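Local coordinates for cytosol aminopeptidase (Coxiella burnetii, PDB 3IJ3), which probably removes amino acids from the N-termini of peptides as a manganese-dependent metalloaminopeptidase of the M17 family, at residues Y138-Y143 / N178-D183. Numbering follows the deposited sequence.
Sequences YQFNAY and NTPAED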
loop_
_atom_site.group_PDB
_atom_site.type_symbol
_atom_site.label_atom_id
_atom_site.label_comp_id
_atom_site.label_asym_id
_atom_site.label_seq_id
_atom_site.Cartn_x
_atom_site.Cartn_y
_atom_site.Cartn_z
ATOM N N TYR A 138 -32.277 23.675 4.058
ATOM C CA TYR A 138 -32.312 22.262 4.386
ATOM C C TYR A 138 -31.400 21.848 5.545
ATOM O O TYR A 138 -30.213 22.212 5.590
ATOM C CB TYR A 138 -31.914 21.449 3.136
ATOM C CG TYR A 138 -31.907 19.948 3.341
ATOM C CD1 TYR A 138 -33.053 19.188 3.158
ATOM C CD2 TYR A 138 -30.737 19.285 3.699
ATOM C CE1 TYR A 138 -33.051 17.813 3.361
ATOM C CE2 TYR A 138 -30.708 17.921 3.889
ATOM C CZ TYR A 138 -31.868 17.170 3.725
ATOM O OH TYR A 138 -31.814 15.800 3.922
ATOM N N GLN A 139 -31.983 21.069 6.456
ATOM C CA GLN A 139 -31.280 20.493 7.587
ATOM C C GLN A 139 -31.766 19.054 7.778
ATOM O O GLN A 139 -32.973 18.811 7.898
ATOM C CB GLN A 139 -31.552 21.318 8.849
ATOM C CG GLN A 139 -30.950 22.699 8.793
ATOM C CD GLN A 139 -31.067 23.431 10.129
ATOM O OE1 GLN A 139 -32.148 23.760 10.568
ATOM N NE2 GLN A 139 -29.937 23.691 10.758
ATOM N N PHE A 140 -30.860 18.092 7.730
ATOM C CA PHE A 140 -31.238 16.683 7.957
ATOM C C PHE A 140 -31.234 16.504 9.490
ATOM O O PHE A 140 -30.168 16.490 10.100
ATOM C CB PHE A 140 -30.254 15.774 7.274
ATOM C CG PHE A 140 -30.623 14.331 7.353
ATOM C CD1 PHE A 140 -31.785 13.866 6.741
ATOM C CD2 PHE A 140 -29.791 13.425 7.996
ATOM C CE1 PHE A 140 -32.143 12.533 6.797
ATOM C CE2 PHE A 140 -30.123 12.076 8.048
ATOM C CZ PHE A 140 -31.307 11.626 7.458
ATOM N N ASN A 141 -32.412 16.343 10.088
ATOM C CA ASN A 141 -32.531 16.277 11.563
ATOM C C ASN A 141 -33.104 14.994 12.156
ATOM O O ASN A 141 -33.577 14.984 13.305
ATOM C CB ASN A 141 -33.364 17.463 12.042
ATOM C CG ASN A 141 -34.787 17.437 11.502
ATOM O OD1 ASN A 141 -35.126 16.612 10.651
ATOM N ND2 ASN A 141 -35.628 18.346 12.001
ATOM N N ALA A 142 -33.043 13.908 11.402
ATOM C CA ALA A 142 -33.558 12.636 11.877
ATOM C C ALA A 142 -32.759 12.027 13.042
ATOM O O ALA A 142 -33.292 11.202 13.776
ATOM C CB ALA A 142 -33.648 11.643 10.729
ATOM N N TYR A 143 -31.504 12.436 13.213
ATOM C CA TYR A 143 -30.641 11.853 14.243
ATOM C C TYR A 143 -30.065 12.832 15.243
ATOM O O TYR A 143 -29.369 12.414 16.161
ATOM C CB TYR A 143 -29.511 11.044 13.578
ATOM C CG TYR A 143 -30.061 9.957 12.720
ATOM C CD1 TYR A 143 -30.328 8.704 13.252
ATOM C CD2 TYR A 143 -30.404 10.202 11.408
ATOM C CE1 TYR A 143 -30.874 7.706 12.474
ATOM C CE2 TYR A 143 -30.942 9.211 10.631
ATOM C CZ TYR A 143 -31.190 7.978 11.179
ATOM O OH TYR A 143 -31.730 6.981 10.420
ATOM N N ASN A 178 -29.141 10.766 2.581
ATOM C CA ASN A 178 -28.612 11.017 3.930
ATOM C C ASN A 178 -28.949 9.949 4.982
ATOM O O ASN A 178 -28.239 9.812 5.986
ATOM C CB ASN A 178 -29.075 12.387 4.438
ATOM C CG ASN A 178 -28.327 13.547 3.807
ATOM O OD1 ASN A 178 -27.149 13.421 3.467
ATOM N ND2 ASN A 178 -28.962 14.709 3.766
ATOM N N THR A 179 -30.046 9.223 4.795
ATOM C CA THR A 179 -30.437 8.231 5.813
ATOM C C THR A 179 -29.401 7.123 5.865
ATOM O O THR A 179 -29.071 6.514 4.849
ATOM C CB THR A 179 -31.823 7.641 5.521
ATOM O OG1 THR A 179 -32.782 8.703 5.459
ATOM C CG2 THR A 179 -32.244 6.630 6.644
ATOM N N PRO A 180 -28.862 6.866 7.044
ATOM C CA PRO A 180 -27.910 5.765 7.184
ATOM C C PRO A 180 -28.444 4.469 6.601
ATOM O O PRO A 180 -29.658 4.176 6.713
ATOM C CB PRO A 180 -27.790 5.620 8.698
ATOM C CG PRO A 180 -28.034 6.946 9.211
ATOM C CD PRO A 180 -29.083 7.562 8.319
ATOM N N ALA A 181 -27.552 3.633 6.058
ATOM C CA ALA A 181 -27.979 2.384 5.446
ATOM C C ALA A 181 -28.794 1.495 6.367
ATOM O O ALA A 181 -29.727 0.834 5.917
ATOM C CB ALA A 181 -26.785 1.614 4.858
ATOM N N GLU A 182 -28.452 1.467 7.665
ATOM C CA GLU A 182 -29.193 0.650 8.613
ATOM C C GLU A 182 -30.704 0.953 8.599
ATOM O O GLU A 182 -31.523 0.053 8.822
ATOM C CB GLU A 182 -28.662 0.875 10.031
ATOM C CG GLU A 182 -29.447 0.147 11.138
ATOM C CD GLU A 182 -29.398 -1.378 11.066
ATOM O OE1 GLU A 182 -28.589 -1.976 10.317
ATOM O OE2 GLU A 182 -30.182 -2.013 11.818
ATOM N N ASP A 183 -31.036 2.201 8.351
ATOM C CA ASP A 183 -32.439 2.668 8.336
ATOM C C ASP A 183 -32.963 2.934 6.916
ATOM O O ASP A 183 -34.047 3.500 6.723
ATOM C CB ASP A 183 -32.513 3.926 9.208
ATOM C CG ASP A 183 -32.084 3.667 10.654
ATOM O OD1 ASP A 183 -32.350 2.576 11.183
ATOM O OD2 ASP A 183 -31.528 4.591 11.273
#
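Asn-178 meets two aromatic side chains, Phe-140 with its CB and Tyr-138 with its amide, where helix 157-178, linking the N-terminal and catalytic parts of this M17 aminopeptidase, ends against the loop 138-143 of the N-terminal domain. Its CB stands almost exactly over the middle of the Phe-140 ring, 3.6 Å from the centroid, in a CH-pi contact only 2° off the ring normal. With CG anti to the carbonyl carbon (chi1 -76°), the amide carries on toward Tyr-138, and ND2 donates to the OH of Tyr-138 across 3.1 Å. The hydroxyl lies close to the amide plane and is also hydrogen-bonded to OD1 of Asp-175, while OD1 of Asn-178 takes the backbone N of Gly-465, which should hold the amide against rotation.

The side chain of Thr-179, the first residue to leave the helix, crosses that of Phe-140 at about a right angle. Its OG1 lies 3.8 Å from CZ of Phe-140 and is hydrogen-bonded to the backbone O of Asp-175, and its CG2 reaches the hydroxyl of Tyr-143. Pro-180 then meets the Tyr-143 ring obliquely, CD coming to 3.4 Å from CE2, with CG off-centre over the ring. Val-317 and Gly-315 of a second subunit pack on Tyr-143 and Pro-180, and Glu-182 forms salt bridges to Arg-313 and Arg-224 of the same subunit. The turn 180-183, held by Asp-183 N to Pro-180 O, brings the carboxylate back to Tyr-143, nearly coplanar with its ring; the OH of Tyr-143 donates to the anti side of Asp-183 OD2 at a short 2.5 Å.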